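Local atomic coordinates of BmrU protein (Bacillus anthracis, PDB entry 3T5P), a protein that probably phosphorylates diacylglycerol or a related lipid, as a putative diacylglycerol kinase that carries a bound magnesium ion. Residues A[223-228]-A[260-265]; A[266-271]-A[288-293]; A[202-207]-A[229-234]; A[75-80]-A[104-109]. All coordinates share one frame; numbering follows the deposited sequence.

How the contacts relate
Read from the N terminus, the chain first closes contact 4, where the starts of two helices meet in the diacylglycerol kinase catalytic region after a loop that includes strand 95-100. The other three contacts lie in the beta-sandwich-like region. Contact 3 pairs strands 202-206 and 228-234, and contact 1 crosses it, since 223-228 falls inside the loop of contact 3 and reaches out to 260-265. Contact 2 follows in series, joining the strand after 258-263 to 288-300. None of the four nests in another. Contacts 1 and 3 share one sheet, contact 2 belongs to the facing sheet, and F107 of contact 4 packs against C223 and N207.

Contact 1: A[223-228]-A[260-265]; sequences CDDGTL and HVKAKS. With MG (magnesium ion), chain M.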
loop_
_atom_site.group_PDB
_atom_site.type_symbol
_atom_site.label_atom_id
_atom_site.label_comp_id
_atom_site.label_asym_id
_atom_site.label_seq_id
_atom_site.Cartn_x
_atom_site.Cartn_y
_atom_site.Cartn_z
ATOM N N CYS A 223 24.509 -25.070 3.833
ATOM C CA CYS A 223 23.619 -24.130 3.143
ATOM C C CYS A 223 24.083 -22.702 3.268
ATOM O O CYS A 223 23.478 -21.836 2.681
ATOM C CB CYS A 223 22.187 -24.234 3.671
ATOM S SG CYS A 223 21.911 -23.543 5.289
ATOM N N ASP A 224 25.150 -22.462 4.026
ATOM C CA ASP A 224 25.619 -21.103 4.295
ATOM C C ASP A 224 27.133 -20.941 4.203
ATOM O O ASP A 224 27.702 -20.067 4.833
ATOM C CB ASP A 224 25.147 -20.649 5.673
ATOM C CG ASP A 224 25.545 -21.610 6.778
ATOM O OD1 ASP A 224 26.102 -22.681 6.487
ATOM O OD2 ASP A 224 25.304 -21.290 7.952
ATOM N N ASP A 225 27.769 -21.766 3.392
ATOM C CA ASP A 225 29.226 -21.745 3.251
ATOM C C ASP A 225 29.711 -21.080 1.961
ATOM O O ASP A 225 30.889 -21.119 1.640
ATOM C CB ASP A 225 29.783 -23.177 3.342
ATOM C CG ASP A 225 29.277 -24.078 2.255
ATOM O OD1 ASP A 225 28.358 -23.677 1.491
ATOM O OD2 ASP A 225 29.794 -25.219 2.185
ATOM N N GLY A 226 28.787 -20.519 1.203
ATOM C CA GLY A 226 29.119 -19.789 -0.011
ATOM C C GLY A 226 29.442 -20.666 -1.188
ATOM O O GLY A 226 29.948 -20.174 -2.192
ATOM N N THR A 227 29.141 -21.953 -1.085
ATOM C CA THR A 227 29.475 -22.896 -2.160
ATOM C C THR A 227 28.486 -24.073 -2.266
ATOM O O THR A 227 27.860 -24.485 -1.265
ATOM C CB THR A 227 30.921 -23.428 -2.007
ATOM O OG1 THR A 227 31.304 -24.146 -3.181
ATOM C CG2 THR A 227 31.041 -24.348 -0.799
ATOM N N LEU A 228 28.350 -24.588 -3.491
ATOM C CA LEU A 228 27.414 -25.674 -3.792
ATOM C C LEU A 228 28.175 -26.985 -3.933
ATOM O O LEU A 228 29.359 -26.979 -4.247
ATOM C CB LEU A 228 26.659 -25.414 -5.098
ATOM C CG LEU A 228 25.607 -24.315 -5.111
ATOM C CD1 LEU A 228 25.314 -23.917 -6.528
ATOM C CD2 LEU A 228 24.336 -24.740 -4.397
ATOM N N HIS A 260 32.614 -36.036 -6.417
ATOM C CA HIS A 260 32.099 -35.019 -5.514
ATOM C C HIS A 260 33.039 -33.831 -5.399
ATOM O O HIS A 260 34.188 -33.974 -5.050
ATOM C CB HIS A 260 31.864 -35.612 -4.128
ATOM C CG HIS A 260 31.433 -34.611 -3.103
ATOM N ND1 HIS A 260 31.842 -34.672 -1.789
ATOM C CD2 HIS A 260 30.635 -33.522 -3.196
ATOM C CE1 HIS A 260 31.306 -33.669 -1.117
ATOM N NE2 HIS A 260 30.577 -32.952 -1.948
ATOM N N VAL A 261 32.524 -32.642 -5.672
ATOM C CA VAL A 261 33.330 -31.432 -5.577
ATOM C C VAL A 261 32.463 -30.253 -5.190
ATOM O O VAL A 261 31.260 -30.260 -5.412
ATOM C CB VAL A 261 34.066 -31.182 -6.907
ATOM C CG1 VAL A 261 33.116 -30.630 -7.966
ATOM C CG2 VAL A 261 35.286 -30.303 -6.692
ATOM N N LYS A 262 33.088 -29.250 -4.591
ATOM C CA LYS A 262 32.407 -27.997 -4.234
ATOM C C LYS A 262 32.701 -26.918 -5.269
ATOM O O LYS A 262 33.820 -26.830 -5.773
ATOM C CB LYS A 262 32.824 -27.510 -2.846
ATOM C CG LYS A 262 32.382 -28.427 -1.708
ATOM C CD LYS A 262 32.300 -27.683 -0.373
ATOM C CE LYS A 262 32.225 -28.612 0.846
ATOM N NZ LYS A 262 31.101 -29.586 0.838
ATOM N N ALA A 263 31.687 -26.111 -5.589
ATOM C CA ALA A 263 31.826 -25.061 -6.596
ATOM C C ALA A 263 30.792 -23.957 -6.430
ATOM O O ALA A 263 29.686 -24.188 -5.909
ATOM C CB ALA A 263 31.737 -25.651 -7.983
ATOM N N LYS A 264 31.175 -22.759 -6.884
ATOM C CA LYS A 264 30.331 -21.545 -6.814
ATOM C C LYS A 264 29.567 -21.304 -8.112
ATOM O O LYS A 264 28.410 -20.900 -8.096
ATOM C CB LYS A 264 31.179 -20.305 -6.489
ATOM C CG LYS A 264 31.994 -20.419 -5.207
ATOM C CD LYS A 264 32.370 -19.042 -4.607
ATOM C CE LYS A 264 33.282 -19.182 -3.365
ATOM N NZ LYS A 264 33.230 -17.982 -2.472
ATOM N N SER A 265 30.229 -21.550 -9.231
ATOM C CA SER A 265 29.674 -21.231 -10.553
ATOM C C SER A 265 29.765 -22.454 -11.455
ATOM O O SER A 265 30.846 -22.919 -11.795
ATOM C CB SER A 265 30.426 -20.035 -11.163
ATOM O OG SER A 265 29.794 -19.559 -12.348
HETATM MG MG MG M . 27.007 -24.754 0.523
HETATM O O HOH W 1 28.118 -26.676 0.844
HETATM O O HOH W 2 25.631 -25.914 -0.397
HETATM O O HOH W 3 25.610 -23.192 0.241
#
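K262 lays the flank of its chain across T227, in the loop that binds magnesium. From K262, CB lies 3.7 Å from T227 OG1 and is also near L228 O; CG carries the chain onward, and CD settles 3.6 Å from T227 CG2, the two side chains crossing at about a right angle. The methyl can be there because T227 holds OG1 anti to the backbone N (chi1 -170°) and turns CG2 between N and the carbonyl carbon. Beyond CD the lysine bends at its last torsion (chi4 -57°), and NZ goes to a salt bridge with D229 and to the carbonyl of N220. Its charge stays near, but not in contact with, the carboxylate of D225.

That carboxylate works on the ion: D225 OD1 binds magnesium at 2.0 Å and also accepts from T227 N at 3.2 Å, met from above its plane, in an Asx turn. T227 O, K222 O and three waters complete an octahedron, and the water coordinated at 2.2 Å from magnesium donates to D225 OD2. Just past the ion, L228 and A263 form an antiparallel hydrogen-bonded pair, L228 N to A263 O and A263 N to L228 O. The magnesium loop thus runs directly into strand 228-234, beside edge strand 258-263, with L228 leaning on I290 and L292 of strand 288-300 in the facing sheet.

Contact 2: A[266-271]-A[288-293]; sequences IHIETE and CQIELL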
loop_
_atom_site.group_PDB
_atom_site.type_symbol
_atom_site.label_atom_id
_atom_site.label_comp_id
_atom_site.label_asym_id
_atom_site.label_seq_id
_atom_site.Cartn_x
_atom_site.Cartn_y
_atom_site.Cartn_z
ATOM N N ILE A 266 28.606 -22.972 -11.823
ATOM C CA ILE A 266 28.506 -24.298 -12.424
ATOM C C ILE A 266 27.668 -24.246 -13.681
ATOM O O ILE A 266 26.633 -23.584 -13.701
ATOM C CB ILE A 266 27.835 -25.321 -11.453
ATOM C CG1 ILE A 266 28.482 -25.274 -10.073
ATOM C CG2 ILE A 266 27.928 -26.741 -11.999
ATOM C CD1 ILE A 266 27.774 -26.137 -9.043
ATOM N N HIS A 267 28.120 -24.947 -14.719
ATOM C CA HIS A 267 27.349 -25.111 -15.954
ATOM C C HIS A 267 27.210 -26.580 -16.314
ATOM O O HIS A 267 28.215 -27.283 -16.464
ATOM C CB HIS A 267 27.980 -24.365 -17.127
ATOM C CG HIS A 267 27.042 -24.167 -18.273
ATOM N ND1 HIS A 267 25.969 -23.303 -18.209
ATOM C CD2 HIS A 267 27.000 -24.734 -19.501
ATOM C CE1 HIS A 267 25.315 -23.334 -19.356
ATOM N NE2 HIS A 267 25.921 -24.194 -20.157
ATOM N N ILE A 268 25.969 -27.036 -16.466
ATOM C CA ILE A 268 25.699 -28.457 -16.697
ATOM C C ILE A 268 25.013 -28.699 -18.045
ATOM O O ILE A 268 23.940 -28.158 -18.328
ATOM C CB ILE A 268 24.861 -29.082 -15.572
ATOM C CG1 ILE A 268 25.615 -28.967 -14.240
ATOM C CG2 ILE A 268 24.553 -30.546 -15.886
ATOM C CD1 ILE A 268 24.886 -29.599 -13.064
ATOM N N GLU A 269 25.664 -29.530 -18.854
ATOM C CA GLU A 269 25.236 -29.828 -20.201
ATOM C C GLU A 269 25.000 -31.315 -20.378
ATOM O O GLU A 269 25.814 -32.134 -19.937
ATOM C CB GLU A 269 26.312 -29.396 -21.197
ATOM C CG GLU A 269 25.969 -28.176 -22.021
ATOM C CD GLU A 269 27.076 -27.845 -22.997
ATOM O OE1 GLU A 269 28.209 -27.542 -22.529
ATOM O OE2 GLU A 269 26.810 -27.894 -24.224
ATOM N N THR A 270 23.905 -31.646 -21.059
ATOM C CA THR A 270 23.624 -33.022 -21.479
ATOM C C THR A 270 23.524 -33.106 -23.007
ATOM O O THR A 270 23.412 -32.080 -23.685
ATOM C CB THR A 270 22.343 -33.569 -20.814
ATOM O OG1 THR A 270 21.264 -32.640 -20.987
ATOM C CG2 THR A 270 22.580 -33.805 -19.317
ATOM N N GLU A 271 23.586 -34.322 -23.547
ATOM C CA GLU A 271 23.508 -34.523 -25.011
ATOM C C GLU A 271 22.182 -33.956 -25.537
ATOM O O GLU A 271 22.174 -33.120 -26.443
ATOM C CB GLU A 271 23.675 -36.007 -25.398
ATOM C CG GLU A 271 24.461 -36.254 -26.714
ATOM C CD GLU A 271 23.578 -36.380 -27.976
ATOM O OE1 GLU A 271 22.349 -36.588 -27.845
ATOM O OE2 GLU A 271 24.123 -36.289 -29.107
ATOM N N CYS A 288 22.130 -25.864 -18.117
ATOM C CA CYS A 288 21.925 -25.002 -16.959
ATOM C C CYS A 288 23.162 -24.276 -16.480
ATOM O O CYS A 288 24.219 -24.870 -16.293
ATOM C CB CYS A 288 21.380 -25.803 -15.788
ATOM S SG CYS A 288 19.620 -25.785 -15.689
ATOM N N GLN A 289 23.003 -22.974 -16.279
ATOM C CA GLN A 289 23.952 -22.194 -15.521
ATOM C C GLN A 289 23.411 -22.187 -14.097
ATOM O O GLN A 289 22.291 -21.740 -13.852
ATOM C CB GLN A 289 24.088 -20.770 -16.082
ATOM C CG GLN A 289 25.092 -19.871 -15.340
ATOM C CD GLN A 289 26.507 -20.451 -15.291
ATOM O OE1 GLN A 289 26.903 -21.222 -16.164
ATOM N NE2 GLN A 289 27.273 -20.079 -14.264
ATOM N N ILE A 290 24.194 -22.726 -13.172
ATOM C CA ILE A 290 23.866 -22.675 -11.757
ATOM C C ILE A 290 24.857 -21.760 -11.029
ATOM O O ILE A 290 26.081 -21.831 -11.230
ATOM C CB ILE A 290 23.873 -24.072 -11.098
ATOM C CG1 ILE A 290 22.989 -25.040 -11.891
ATOM C CG2 ILE A 290 23.374 -23.979 -9.668
ATOM C CD1 ILE A 290 22.943 -26.446 -11.335
ATOM N N GLU A 291 24.314 -20.922 -10.156
ATOM C CA GLU A 291 25.083 -19.858 -9.535
ATOM C C GLU A 291 24.797 -19.766 -8.055
ATOM O O GLU A 291 23.625 -19.827 -7.666
ATOM C CB GLU A 291 24.709 -18.540 -10.221
ATOM C CG GLU A 291 25.808 -17.525 -10.246
ATOM C CD GLU A 291 26.968 -17.961 -11.112
ATOM O OE1 GLU A 291 28.101 -18.009 -10.593
ATOM O OE2 GLU A 291 26.748 -18.266 -12.301
ATOM N N LEU A 292 25.850 -19.628 -7.222
ATOM C CA LEU A 292 25.585 -19.495 -5.803
ATOM C C LEU A 292 25.545 -18.038 -5.395
ATOM O O LEU A 292 26.467 -17.283 -5.642
ATOM C CB LEU A 292 26.569 -20.253 -4.908
ATOM C CG LEU A 292 25.929 -20.357 -3.507
ATOM C CD1 LEU A 292 24.923 -21.487 -3.464
ATOM C CD2 LEU A 292 26.928 -20.496 -2.440
ATOM N N LEU A 293 24.447 -17.664 -4.756
ATOM C CA LEU A 293 24.277 -16.326 -4.197
ATOM C C LEU A 293 24.442 -16.423 -2.684
ATOM O O LEU A 293 23.555 -16.875 -1.979
ATOM C CB LEU A 293 22.909 -15.765 -4.573
ATOM C CG LEU A 293 22.575 -15.771 -6.078
ATOM C CD1 LEU A 293 21.134 -15.400 -6.288
ATOM C CD2 LEU A 293 23.490 -14.848 -6.874
#
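The imidazole of H267 and the amide of Q289 are turned nearly parallel, their planes 17° apart, although the two side chains cross at about a right angle. At the ring's edge, Q289 CB lies in its plane and OE1 near it; C288 O approaches ND1 obliquely, at an angle too poor for a hydrogen bond. H267 ND1 makes a weak bond to Q289 OE1 at 3.1 Å. A second subunit also meets the ring, its own H267 ring against ring and its P287 packing nearby.

The glutamine bends at its second torsion (chi2 57°), bringing the amide back alongside the neighbouring strand. Its orientation is fixed from the other end, where Q289 NE2 donates to E291 OE2 at 2.7 Å, on the syn side of the carboxylate and almost in the amide plane. Beneath these groups the strands are antiparallel. I266 N bonds to I290 O at 2.8 Å, I290 N returns to I266 O, and I268 pairs with C288 in the same manner. The opposite face is apolar, with I268 CD1 4.1 Å from I290 CD1 and W146 and I230 packing against it.

H267 NE2 is hydrogen-bonded to H267 NE2 of the second subunit, so the two rings cannot both lack a proton there. The ND1 bond is weak, so a positive charge on one ring is only possible; the nearby E269 carboxylates of both subunits would probably favour it.

Contact 3: A[202-207]-A[229-234]; sequences LVMVGN and DIFVVK
V203 and V232 adopt matching torsions, chi1 178° and -170°, which set CG1 opposite the backbone N in each and lay the two side chains side by side, pointing the same way. V203 CG2 then meets V232 CG1 at 3.9 Å. The pair illustrates register in an antiparallel sheet of the NAD-kinase-like beta sandwich. V203 and V232 form a non-hydrogen-bonded pair, as do V205 and I230, and these four project into the interior between the sheets, against I189, I266 and I268 of the facing one.

The other face carries L202, M204, F231 and V233. CB of M204, a selenomethionine, lies 4.2 Å from F231 CB, but the rest of its chain, bent at chi2 and chi3, leads away from strand 228-234. F231 instead turns its ring to an edge-to-face meeting with F217. At the end of the ladder D229 stands on this face, beside G206, whose lack of a side chain leaves only backbone to meet it. The aspartate's carboxylate reaches about 4 Å from the magnesium ion, and OD1 takes a hydrogen bond from H260 NE2 besides its salt bridge to K262.

Backbone bonds run through the whole pairing, among them M204 N to F231 O at 2.8 Å and V233 N to L202 O. The carbonyl of D229 is used twice: D229 O accepts G206 N at 2.8 Å and also receives a CA-H...O contact from V205 CA at 3.2 Å.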
loop_
_atom_site.group_PDB
_atom_site.type_symbol
_atom_site.label_atom_id
_atom_site.label_comp_id
_atom_site.label_asym_id
_atom_site.label_seq_id
_atom_site.Cartn_x
_atom_site.Cartn_y
_atom_site.Cartn_z
ATOM N N LEU A 202 23.233 -40.369 -12.163
ATOM C CA LEU A 202 22.716 -39.350 -11.272
ATOM C C LEU A 202 23.678 -38.173 -11.150
ATOM O O LEU A 202 24.860 -38.357 -10.856
ATOM C CB LEU A 202 22.482 -39.935 -9.889
ATOM C CG LEU A 202 21.841 -38.996 -8.872
ATOM C CD1 LEU A 202 20.372 -38.779 -9.197
ATOM C CD2 LEU A 202 22.017 -39.548 -7.471
ATOM N N VAL A 203 23.160 -36.966 -11.384
ATOM C CA VAL A 203 23.917 -35.741 -11.163
ATOM C C VAL A 203 23.111 -34.852 -10.229
ATOM O O VAL A 203 21.986 -34.490 -10.533
ATOM C CB VAL A 203 24.211 -35.004 -12.467
ATOM C CG1 VAL A 203 24.938 -33.722 -12.193
ATOM C CG2 VAL A 203 25.023 -35.876 -13.377
HETATM N N MSE A 204 23.696 -34.522 -9.088
HETATM C CA MSE A 204 23.076 -33.633 -8.108
HETATM C C MSE A 204 23.937 -32.381 -7.902
HETATM O O MSE A 204 25.176 -32.431 -7.954
HETATM C CB MSE A 204 22.943 -34.321 -6.750
HETATM C CG MSE A 204 22.147 -35.611 -6.750
HETATM SE SE MSE A 204 20.261 -35.281 -6.684
HETATM C CE MSE A 204 20.109 -34.443 -4.937
ATOM N N VAL A 205 23.263 -31.261 -7.672
ATOM C CA VAL A 205 23.906 -30.075 -7.128
ATOM C C VAL A 205 23.113 -29.719 -5.890
ATOM O O VAL A 205 21.928 -29.394 -5.970
ATOM C CB VAL A 205 23.912 -28.909 -8.123
ATOM C CG1 VAL A 205 24.487 -27.673 -7.491
ATOM C CG2 VAL A 205 24.708 -29.274 -9.353
ATOM N N GLY A 206 23.757 -29.840 -4.738
ATOM C CA GLY A 206 23.070 -29.697 -3.458
ATOM C C GLY A 206 23.390 -28.385 -2.771
ATOM O O GLY A 206 24.530 -27.933 -2.746
ATOM N N ASN A 207 22.368 -27.770 -2.209
ATOM C CA ASN A 207 22.550 -26.609 -1.374
ATOM C C ASN A 207 22.171 -26.879 0.059
ATOM O O ASN A 207 22.862 -26.436 0.984
ATOM C CB ASN A 207 21.710 -25.433 -1.889
ATOM C CG ASN A 207 21.977 -24.154 -1.110
ATOM O OD1 ASN A 207 23.101 -23.691 -1.073
ATOM N ND2 ASN A 207 20.949 -23.605 -0.461
ATOM N N ASP A 229 27.477 -28.102 -3.724
ATOM C CA ASP A 229 28.086 -29.423 -3.819
ATOM C C ASP A 229 27.617 -30.188 -5.047
ATOM O O ASP A 229 26.437 -30.527 -5.157
ATOM C CB ASP A 229 27.792 -30.227 -2.566
ATOM C CG ASP A 229 28.563 -29.717 -1.366
ATOM O OD1 ASP A 229 29.567 -30.367 -0.994
ATOM O OD2 ASP A 229 28.179 -28.648 -0.827
ATOM N N ILE A 230 28.557 -30.445 -5.960
ATOM C CA ILE A 230 28.313 -31.292 -7.112
ATOM C C ILE A 230 28.527 -32.760 -6.698
ATOM O O ILE A 230 29.483 -33.094 -6.010
ATOM C CB ILE A 230 29.256 -30.966 -8.282
ATOM C CG1 ILE A 230 29.122 -29.504 -8.704
ATOM C CG2 ILE A 230 28.936 -31.854 -9.473
ATOM C CD1 ILE A 230 30.217 -29.043 -9.620
ATOM N N PHE A 231 27.650 -33.634 -7.168
ATOM C CA PHE A 231 27.683 -35.029 -6.779
ATOM C C PHE A 231 27.181 -35.882 -7.930
ATOM O O PHE A 231 26.007 -35.814 -8.289
ATOM C CB PHE A 231 26.825 -35.213 -5.541
ATOM C CG PHE A 231 26.832 -36.603 -4.979
ATOM C CD1 PHE A 231 27.658 -36.926 -3.915
ATOM C CD2 PHE A 231 25.964 -37.578 -5.475
ATOM C CE1 PHE A 231 27.658 -38.210 -3.367
ATOM C CE2 PHE A 231 25.947 -38.859 -4.945
ATOM C CZ PHE A 231 26.803 -39.179 -3.885
ATOM N N VAL A 232 28.087 -36.670 -8.511
ATOM C CA VAL A 232 27.779 -37.494 -9.690
ATOM C C VAL A 232 27.996 -38.989 -9.438
ATOM O O VAL A 232 29.031 -39.387 -8.915
ATOM C CB VAL A 232 28.669 -37.092 -10.902
ATOM C CG1 VAL A 232 28.190 -37.770 -12.192
ATOM C CG2 VAL A 232 28.684 -35.605 -11.064
ATOM N N VAL A 233 27.029 -39.810 -9.833
ATOM C CA VAL A 233 27.259 -41.228 -9.929
ATOM C C VAL A 233 27.494 -41.607 -11.399
ATOM O O VAL A 233 26.620 -41.426 -12.262
ATOM C CB VAL A 233 26.087 -42.059 -9.339
ATOM C CG1 VAL A 233 26.436 -43.553 -9.319
ATOM C CG2 VAL A 233 25.751 -41.592 -7.935
ATOM N N LYS A 234 28.677 -42.144 -11.679
ATOM C CA LYS A 234 28.987 -42.669 -13.009
ATOM C C LYS A 234 28.037 -43.802 -13.449
ATOM O O LYS A 234 27.457 -44.491 -12.607
ATOM C CB LYS A 234 30.429 -43.181 -13.043
ATOM C CG LYS A 234 31.496 -42.081 -12.935
ATOM C CD LYS A 234 32.904 -42.556 -13.392
ATOM C CE LYS A 234 32.884 -43.457 -14.659
ATOM N NZ LYS A 234 34.203 -43.587 -15.347
#

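Contact 4: A[75-80]-A[104-109]; sequences GGDGTV and CNDFSR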
loop_
_atom_site.group_PDB
_atom_site.type_symbol
_atom_site.label_atom_id
_atom_site.label_comp_id
_atom_site.label_asym_id
_atom_site.label_seq_id
_atom_site.Cartn_x
_atom_site.Cartn_y
_atom_site.Cartn_z
ATOM N N GLY A 75 3.483 -24.343 4.657
ATOM C CA GLY A 75 3.279 -25.220 3.517
ATOM C C GLY A 75 4.425 -26.186 3.353
ATOM O O GLY A 75 5.426 -26.126 4.096
ATOM N N GLY A 76 4.262 -27.088 2.391
ATOM C CA GLY A 76 5.271 -28.073 2.080
ATOM C C GLY A 76 6.316 -27.537 1.140
ATOM O O GLY A 76 6.363 -26.333 0.872
ATOM N N ASP A 77 7.157 -28.449 0.646
ATOM C CA ASP A 77 8.283 -28.098 -0.233
ATOM C C ASP A 77 7.863 -27.197 -1.401
ATOM O O ASP A 77 8.573 -26.238 -1.741
ATOM C CB ASP A 77 8.991 -29.368 -0.748
ATOM C CG ASP A 77 9.931 -30.020 0.311
ATOM O OD1 ASP A 77 10.366 -29.347 1.277
ATOM O OD2 ASP A 77 10.249 -31.223 0.157
ATOM N N GLY A 78 6.714 -27.506 -1.995
ATOM C CA GLY A 78 6.188 -26.755 -3.144
ATOM C C GLY A 78 5.865 -25.310 -2.828
ATOM O O GLY A 78 6.191 -24.400 -3.598
ATOM N N THR A 79 5.225 -25.088 -1.691
ATOM C CA THR A 79 4.917 -23.727 -1.288
ATOM C C THR A 79 6.195 -22.968 -0.929
ATOM O O THR A 79 6.329 -21.786 -1.231
ATOM C CB THR A 79 3.944 -23.703 -0.095
ATOM O OG1 THR A 79 2.975 -24.735 -0.264
ATOM C CG2 THR A 79 3.231 -22.368 -0.012
ATOM N N VAL A 80 7.131 -23.640 -0.268
ATOM C CA VAL A 80 8.416 -22.997 0.095
ATOM C C VAL A 80 9.136 -22.586 -1.179
ATOM O O VAL A 80 9.669 -21.484 -1.269
ATOM C CB VAL A 80 9.314 -23.917 0.963
ATOM C CG1 VAL A 80 10.673 -23.257 1.215
ATOM C CG2 VAL A 80 8.624 -24.233 2.302
ATOM N N CYS A 104 7.520 -33.820 3.658
ATOM C CA CYS A 104 8.967 -33.830 3.482
ATOM C C CYS A 104 9.644 -32.653 4.204
ATOM O O CYS A 104 10.425 -32.863 5.132
ATOM C CB CYS A 104 9.288 -33.825 1.988
ATOM S SG CYS A 104 10.928 -34.457 1.601
ATOM N N ASN A 105 9.339 -31.427 3.768
ATOM C CA ASN A 105 9.805 -30.199 4.431
ATOM C C ASN A 105 11.337 -30.119 4.563
ATOM O O ASN A 105 11.885 -29.790 5.624
ATOM C CB ASN A 105 9.134 -30.070 5.801
ATOM C CG ASN A 105 7.635 -30.320 5.734
ATOM O OD1 ASN A 105 6.900 -29.574 5.080
ATOM N ND2 ASN A 105 7.176 -31.398 6.391
ATOM N N ASP A 106 12.025 -30.400 3.469
ATOM C CA ASP A 106 13.483 -30.511 3.514
ATOM C C ASP A 106 14.186 -29.290 4.105
ATOM O O ASP A 106 14.962 -29.401 5.048
ATOM C CB ASP A 106 14.046 -30.809 2.124
ATOM C CG ASP A 106 14.012 -32.280 1.791
ATOM O OD1 ASP A 106 14.259 -33.103 2.716
ATOM O OD2 ASP A 106 13.750 -32.608 0.603
ATOM N N PHE A 107 13.908 -28.113 3.568
ATOM C CA PHE A 107 14.662 -26.971 4.023
ATOM C C PHE A 107 14.327 -26.568 5.451
ATOM O O PHE A 107 15.174 -26.030 6.141
ATOM C CB PHE A 107 14.564 -25.780 3.082
ATOM C CG PHE A 107 15.785 -24.925 3.141
ATOM C CD1 PHE A 107 16.942 -25.320 2.474
ATOM C CD2 PHE A 107 15.822 -23.796 3.947
ATOM C CE1 PHE A 107 18.090 -24.571 2.561
ATOM C CE2 PHE A 107 16.957 -23.049 4.031
ATOM C CZ PHE A 107 18.103 -23.430 3.341
ATOM N N SER A 108 13.105 -26.823 5.903
ATOM C CA SER A 108 12.767 -26.531 7.290
ATOM C C SER A 108 13.693 -27.303 8.199
ATOM O O SER A 108 14.158 -26.781 9.230
ATOM C CB SER A 108 11.307 -26.866 7.597
ATOM O OG SER A 108 11.054 -28.258 7.610
ATOM N N ARG A 109 13.964 -28.550 7.806
ATOM C CA ARG A 109 14.859 -29.426 8.574
ATOM C C ARG A 109 16.298 -28.908 8.547
ATOM O O ARG A 109 17.017 -28.982 9.549
ATOM C CB ARG A 109 14.809 -30.874 8.054
ATOM C CG ARG A 109 13.457 -31.561 8.213
ATOM C CD ARG A 109 13.447 -32.868 7.457
ATOM N NE ARG A 109 12.117 -33.471 7.334
ATOM C CZ ARG A 109 11.538 -34.223 8.265
ATOM N NH1 ARG A 109 12.146 -34.468 9.421
ATOM N NH2 ARG A 109 10.328 -34.720 8.041
HETATM O O HOH W 4 7.099 -31.305 2.048
#
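D77 OD1 accepts the backbone N-H of D106 at 2.9 Å, through its syn lone pair and with a bent angle of 136° at the hydrogen. This is a carboxylate from one helix start serving the first turn of another, where N105 holds the N-cap position but makes no capping bond with its side chain. The D77 carboxylate reaches across because CG sits beside its own backbone N (chi1 -78°). OD1 also touches N105 CA, while OD2 rests 3.3 Å from C104 CB.

A water bridges the same gap, accepting from N105 N at 2.8 Å and from D77 N at 3.2 Å. The carboxylates of D77 and D106 come close, OD2 to OD2 at 3.8 Å, a crowding of like charge that the N-terminus of helix 106-110 would probably help to ease; D106 OD1 is in addition bonded by G213 N. The N105 amide turns back to G102, its OD1 lying 3.7 Å from G76 CA.

The helix start is secured internally too. N105 O takes both S108 OG and R109 N, and R109 NE donates to C104 O at 2.8 Å, almost in line with the carbonyl and with the oxygen in the guanidinium plane.

Two glycine-rich strand-to-helix turns meet here, GGDGT at 75-79 and GGTCND ending at D106. The GGDGT motif is characteristic of the diacylglycerol kinase catalytic domain and is shared with PFK-like relatives, consistent with a place at the nucleotide site.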